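PDB 6GMM: adhesin LabA from Helicobacter pylori, which probably binds LacdiNAc-bearing glycans of the gastric mucosa through its exodomain, acting as a lectin-like bacterial adhesin. Local coordinates for residues I152-I166 / E180-L192. Sequence-based numbering, arbitrary orientation.
Sequences IPALSDTNTELKFTI and EEIVTKNNAQVLL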
loop_
_atom_site.group_PDB
_atom_site.type_symbol
_atom_site.label_atom_id
_atom_site.label_comp_id
_atom_site.label_asym_id
_atom_site.label_seq_id
_atom_site.Cartn_x
_atom_site.Cartn_y
_atom_site.Cartn_z
ATOM N N ILE A 152 -2.131 17.638 4.913
ATOM C CA ILE A 152 -1.365 16.483 5.415
ATOM C C ILE A 152 0.062 16.492 4.838
ATOM O O ILE A 152 0.222 16.428 3.618
ATOM C CB ILE A 152 -2.068 15.105 5.221
ATOM C CG1 ILE A 152 -3.510 15.118 5.774
ATOM C CG2 ILE A 152 -1.232 13.957 5.848
ATOM C CD1 ILE A 152 -4.309 13.978 5.276
ATOM N N PRO A 153 1.107 16.559 5.696
ATOM C CA PRO A 153 2.480 16.568 5.172
ATOM C C PRO A 153 2.884 15.255 4.521
ATOM O O PRO A 153 2.338 14.195 4.861
ATOM C CB PRO A 153 3.346 16.800 6.420
ATOM C CG PRO A 153 2.397 17.253 7.515
ATOM C CD PRO A 153 1.094 16.622 7.173
ATOM N N ALA A 154 3.913 15.338 3.629
ATOM C CA ALA A 154 4.570 14.224 2.943
ATOM C C ALA A 154 5.110 13.249 3.996
ATOM O O ALA A 154 5.504 13.682 5.090
ATOM C CB ALA A 154 5.701 14.748 2.104
ATOM N N LEU A 155 5.137 11.945 3.668
ATOM C CA LEU A 155 5.473 10.875 4.606
ATOM C C LEU A 155 6.812 11.048 5.359
ATOM O O LEU A 155 6.919 10.586 6.498
ATOM C CB LEU A 155 5.400 9.503 3.909
ATOM C CG LEU A 155 4.041 9.119 3.284
ATOM C CD1 LEU A 155 4.005 7.666 2.966
ATOM C CD2 LEU A 155 2.864 9.417 4.219
ATOM N N SER A 156 7.796 11.752 4.761
ATOM C CA SER A 156 9.099 12.015 5.395
ATOM C C SER A 156 8.941 12.952 6.601
ATOM O O SER A 156 9.767 12.922 7.513
ATOM C CB SER A 156 10.066 12.646 4.395
ATOM O OG SER A 156 9.605 13.888 3.880
ATOM N N ASP A 157 7.886 13.792 6.585
ATOM C CA ASP A 157 7.567 14.771 7.629
ATOM C C ASP A 157 6.557 14.186 8.642
ATOM O O ASP A 157 5.365 14.054 8.329
ATOM C CB ASP A 157 7.033 16.055 6.973
ATOM C CG ASP A 157 6.845 17.235 7.908
ATOM O OD1 ASP A 157 6.769 17.014 9.145
ATOM O OD2 ASP A 157 6.754 18.378 7.404
ATOM N N THR A 158 7.041 13.837 9.852
ATOM C CA THR A 158 6.215 13.182 10.873
ATOM C C THR A 158 5.988 13.979 12.167
ATOM O O THR A 158 5.158 13.575 12.980
ATOM C CB THR A 158 6.783 11.795 11.227
ATOM O OG1 THR A 158 8.115 11.942 11.718
ATOM C CG2 THR A 158 6.703 10.801 10.081
ATOM N N ASN A 159 6.734 15.073 12.370
ATOM C CA ASN A 159 6.618 15.864 13.593
ATOM C C ASN A 159 5.836 17.190 13.447
ATOM O O ASN A 159 6.008 18.093 14.276
ATOM C CB ASN A 159 7.996 16.089 14.198
ATOM C CG ASN A 159 8.168 15.286 15.463
ATOM O OD1 ASN A 159 8.123 15.823 16.580
ATOM N ND2 ASN A 159 8.273 13.963 15.323
ATOM N N THR A 160 4.943 17.296 12.437
ATOM C CA THR A 160 4.110 18.500 12.299
ATOM C C THR A 160 2.963 18.404 13.322
ATOM O O THR A 160 2.237 17.412 13.316
ATOM C CB THR A 160 3.642 18.710 10.844
ATOM O OG1 THR A 160 4.798 18.849 10.016
ATOM C CG2 THR A 160 2.756 19.959 10.687
ATOM N N GLU A 161 2.837 19.409 14.216
ATOM C CA GLU A 161 1.817 19.449 15.275
ATOM C C GLU A 161 0.429 19.823 14.756
ATOM O O GLU A 161 0.283 20.747 13.942
ATOM C CB GLU A 161 2.245 20.415 16.404
ATOM C CG GLU A 161 1.310 20.461 17.610
ATOM C CD GLU A 161 1.480 21.658 18.532
ATOM O OE1 GLU A 161 1.691 21.438 19.747
ATOM O OE2 GLU A 161 1.380 22.814 18.052
ATOM N N LEU A 162 -0.588 19.107 15.261
ATOM C CA LEU A 162 -1.998 19.362 15.008
ATOM C C LEU A 162 -2.622 19.762 16.356
ATOM O O LEU A 162 -2.592 18.977 17.314
ATOM C CB LEU A 162 -2.709 18.137 14.400
ATOM C CG LEU A 162 -4.136 18.386 13.887
ATOM C CD1 LEU A 162 -4.146 19.256 12.624
ATOM C CD2 LEU A 162 -4.839 17.086 13.612
ATOM N N LYS A 163 -3.116 21.009 16.445
ATOM C CA LYS A 163 -3.681 21.543 17.688
ATOM C C LYS A 163 -4.982 22.335 17.477
ATOM O O LYS A 163 -4.983 23.370 16.803
ATOM C CB LYS A 163 -2.626 22.381 18.436
ATOM C CG LYS A 163 -2.909 22.559 19.921
ATOM C CD LYS A 163 -1.834 23.394 20.615
ATOM C CE LYS A 163 -2.021 24.888 20.471
ATOM N NZ LYS A 163 -0.922 25.646 21.129
ATOM N N PHE A 164 -6.078 21.853 18.080
ATOM C CA PHE A 164 -7.408 22.466 17.997
ATOM C C PHE A 164 -8.285 22.022 19.165
ATOM O O PHE A 164 -8.064 20.958 19.744
ATOM C CB PHE A 164 -8.106 22.148 16.652
ATOM C CG PHE A 164 -8.465 20.689 16.469
ATOM C CD1 PHE A 164 -7.511 19.766 16.064
ATOM C CD2 PHE A 164 -9.759 20.239 16.706
ATOM C CE1 PHE A 164 -7.838 18.415 15.931
ATOM C CE2 PHE A 164 -10.087 18.886 16.560
ATOM C CZ PHE A 164 -9.128 17.987 16.163
ATOM N N THR A 165 -9.318 22.816 19.453
ATOM C CA THR A 165 -10.320 22.563 20.492
ATOM C C THR A 165 -11.575 21.982 19.850
ATOM O O THR A 165 -12.071 22.509 18.847
ATOM C CB THR A 165 -10.607 23.855 21.261
ATOM O OG1 THR A 165 -9.404 24.291 21.886
ATOM C CG2 THR A 165 -11.685 23.690 22.325
ATOM N N ILE A 166 -12.057 20.871 20.413
ATOM C CA ILE A 166 -13.296 20.210 20.018
ATOM C C ILE A 166 -14.432 20.890 20.824
ATOM O O ILE A 166 -14.182 21.280 21.970
ATOM C CB ILE A 166 -13.166 18.689 20.310
ATOM C CG1 ILE A 166 -13.934 17.856 19.295
ATOM C CG2 ILE A 166 -13.533 18.306 21.754
ATOM C CD1 ILE A 166 -13.337 16.517 19.070
ATOM N N GLU A 180 -12.789 19.828 24.661
ATOM C CA GLU A 180 -11.396 19.523 24.983
ATOM C C GLU A 180 -10.415 19.981 23.899
ATOM O O GLU A 180 -10.771 20.043 22.717
ATOM C CB GLU A 180 -11.180 18.024 25.342
ATOM C CG GLU A 180 -11.260 17.035 24.189
ATOM C CD GLU A 180 -10.691 15.652 24.467
ATOM O OE1 GLU A 180 -9.478 15.554 24.770
ATOM O OE2 GLU A 180 -11.448 14.663 24.330
ATOM N N GLU A 181 -9.177 20.285 24.313
ATOM C CA GLU A 181 -8.134 20.719 23.401
ATOM C C GLU A 181 -7.247 19.518 23.017
ATOM O O GLU A 181 -6.630 18.873 23.881
ATOM C CB GLU A 181 -7.326 21.892 23.997
ATOM C CG GLU A 181 -6.256 22.435 23.053
ATOM C CD GLU A 181 -4.932 22.845 23.677
ATOM O OE1 GLU A 181 -4.418 22.110 24.554
ATOM O OE2 GLU A 181 -4.377 23.879 23.237
ATOM N N ILE A 182 -7.211 19.217 21.709
ATOM C CA ILE A 182 -6.422 18.120 21.160
ATOM C C ILE A 182 -5.043 18.611 20.759
ATOM O O ILE A 182 -4.913 19.622 20.062
ATOM C CB ILE A 182 -7.168 17.431 19.991
ATOM C CG1 ILE A 182 -8.489 16.796 20.472
ATOM C CG2 ILE A 182 -6.304 16.408 19.266
ATOM C CD1 ILE A 182 -9.639 17.367 19.833
ATOM N N VAL A 183 -4.013 17.908 21.249
ATOM C CA VAL A 183 -2.610 18.156 20.904
ATOM C C VAL A 183 -2.065 16.832 20.416
ATOM O O VAL A 183 -1.936 15.895 21.204
ATOM C CB VAL A 183 -1.752 18.768 22.038
ATOM C CG1 VAL A 183 -0.405 19.210 21.495
ATOM C CG2 VAL A 183 -2.466 19.943 22.707
ATOM N N THR A 184 -1.846 16.726 19.093
ATOM C CA THR A 184 -1.326 15.522 18.426
ATOM C C THR A 184 -0.476 15.901 17.199
ATOM O O THR A 184 -0.129 17.079 17.045
ATOM C CB THR A 184 -2.474 14.518 18.117
ATOM O OG1 THR A 184 -1.887 13.283 17.694
ATOM C CG2 THR A 184 -3.457 15.031 17.057
ATOM N N LYS A 185 -0.085 14.902 16.361
ATOM C CA LYS A 185 0.714 15.145 15.157
ATOM C C LYS A 185 -0.145 14.979 13.897
ATOM O O LYS A 185 -1.034 14.111 13.845
ATOM C CB LYS A 185 1.967 14.226 15.079
ATOM C CG LYS A 185 2.955 14.276 16.257
ATOM C CD LYS A 185 3.752 15.572 16.334
ATOM C CE LYS A 185 4.666 15.600 17.533
ATOM N NZ LYS A 185 5.151 16.981 17.818
ATOM N N ASN A 186 0.111 15.832 12.891
ATOM C CA ASN A 186 -0.525 15.751 11.585
ATOM C C ASN A 186 0.434 14.867 10.820
ATOM O O ASN A 186 1.362 15.353 10.150
ATOM C CB ASN A 186 -0.656 17.116 10.886
ATOM C CG ASN A 186 -1.493 17.042 9.620
ATOM O OD1 ASN A 186 -1.796 15.953 9.117
ATOM N ND2 ASN A 186 -1.925 18.193 9.085
ATOM N N ASN A 187 0.284 13.555 11.017
ATOM C CA ASN A 187 1.144 12.576 10.369
ATOM C C ASN A 187 0.302 11.370 10.065
ATOM O O ASN A 187 -0.730 11.179 10.716
ATOM C CB ASN A 187 2.397 12.283 11.197
ATOM C CG ASN A 187 2.274 11.294 12.338
ATOM O OD1 ASN A 187 1.512 10.320 12.306
ATOM N ND2 ASN A 187 3.136 11.449 13.325
ATOM N N ALA A 188 0.699 10.593 9.057
ATOM C CA ALA A 188 -0.040 9.434 8.564
ATOM C C ALA A 188 -0.266 8.324 9.582
ATOM O O ALA A 188 -1.265 7.624 9.466
ATOM C CB ALA A 188 0.635 8.885 7.329
ATOM N N GLN A 189 0.632 8.151 10.569
ATOM C CA GLN A 189 0.469 7.105 11.588
ATOM C C GLN A 189 -0.748 7.411 12.457
ATOM O O GLN A 189 -1.611 6.544 12.660
ATOM C CB GLN A 189 1.721 7.017 12.465
ATOM C CG GLN A 189 2.117 5.608 12.834
ATOM C CD GLN A 189 3.371 5.594 13.669
ATOM O OE1 GLN A 189 4.318 6.362 13.455
ATOM N NE2 GLN A 189 3.407 4.702 14.635
ATOM N N VAL A 190 -0.816 8.659 12.952
ATOM C CA VAL A 190 -1.911 9.187 13.791
ATOM C C VAL A 190 -3.234 9.123 13.017
ATOM O O VAL A 190 -4.210 8.574 13.525
ATOM C CB VAL A 190 -1.576 10.628 14.260
ATOM C CG1 VAL A 190 -2.761 11.305 14.941
ATOM C CG2 VAL A 190 -0.358 10.627 15.178
ATOM N N LEU A 191 -3.261 9.680 11.794
ATOM C CA LEU A 191 -4.457 9.728 10.946
ATOM C C LEU A 191 -5.013 8.362 10.606
ATOM O O LEU A 191 -6.221 8.166 10.719
ATOM C CB LEU A 191 -4.212 10.564 9.689
ATOM C CG LEU A 191 -3.811 12.008 9.995
ATOM C CD1 LEU A 191 -3.473 12.757 8.751
ATOM C CD2 LEU A 191 -4.874 12.715 10.837
ATOM N N LEU A 192 -4.153 7.399 10.268
ATOM C CA LEU A 192 -4.609 6.036 9.990
ATOM C C LEU A 192 -5.203 5.366 11.228
ATOM O O LEU A 192 -6.121 4.551 11.095
ATOM C CB LEU A 192 -3.491 5.182 9.375
ATOM C CG LEU A 192 -3.207 5.501 7.910
ATOM C CD1 LEU A 192 -1.920 4.916 7.501
ATOM C CD2 LEU A 192 -4.352 5.016 6.975
#
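Phe164 and Ile182 face each other as an antiparallel hydrogen-bonded pair, and their side chains run side by side in the same direction. The CB of Ile182 sits over one face of the phenyl ring, displaced toward its rim, while Ile182 CD1 reaches Phe164 CE2 at 3.6 Å. That ring position follows from a chi1 of 67°, which sets CG between the backbone N and carbonyl carbon. Ile166 extends the apolar row, its CB lying 3.8 Å from the same Ile182 CD1. Both amides of the pair are used, Ile182 N donating to Phe164 O at 2.8 Å and Phe164 N to Ile182 O; Leu162 and Thr184 repeat the reciprocal pattern. Strands 161-165 and 181-185, 162° apart in direction, therefore form a two-stranded antiparallel beta ribbon within the SabA-type adhesion domain, whose connection is largely unmodelled, probably through disorder. Lys163, Val183, Thr165 and Glu181 occupy its other face, where Lys163 CG packs 3.8 Å from Val183 CG2.

Past the ribbon, Asn186 N donates to Thr160 O at 2.7 Å, and Asn186 is the centre of an inverse gamma turn. Its side chain crosses the Pro153 ring obliquely, with Asn186 CG 3.6 Å from Pro153 CD; ND2 is held by Ala144 O, whereas the buried OD1 has no polar partner. Asn187 ties the loop to the helix start: ND2 meets Thr158 O at 3.0 Å on a lone pair, almost within its own amide plane, and Asn187 OD1 accepts from Val190 N in a nearly straight bond (N-H...O 174°), the capping bond of an N-cap. One turn further, Leu191 CD1 touches Ile152 CD1 tip to tip. Helices 128-145 and 57-76 close over these two residues, and Leu162 rests on Ile140 of the former, seating the ribbon against the helical body.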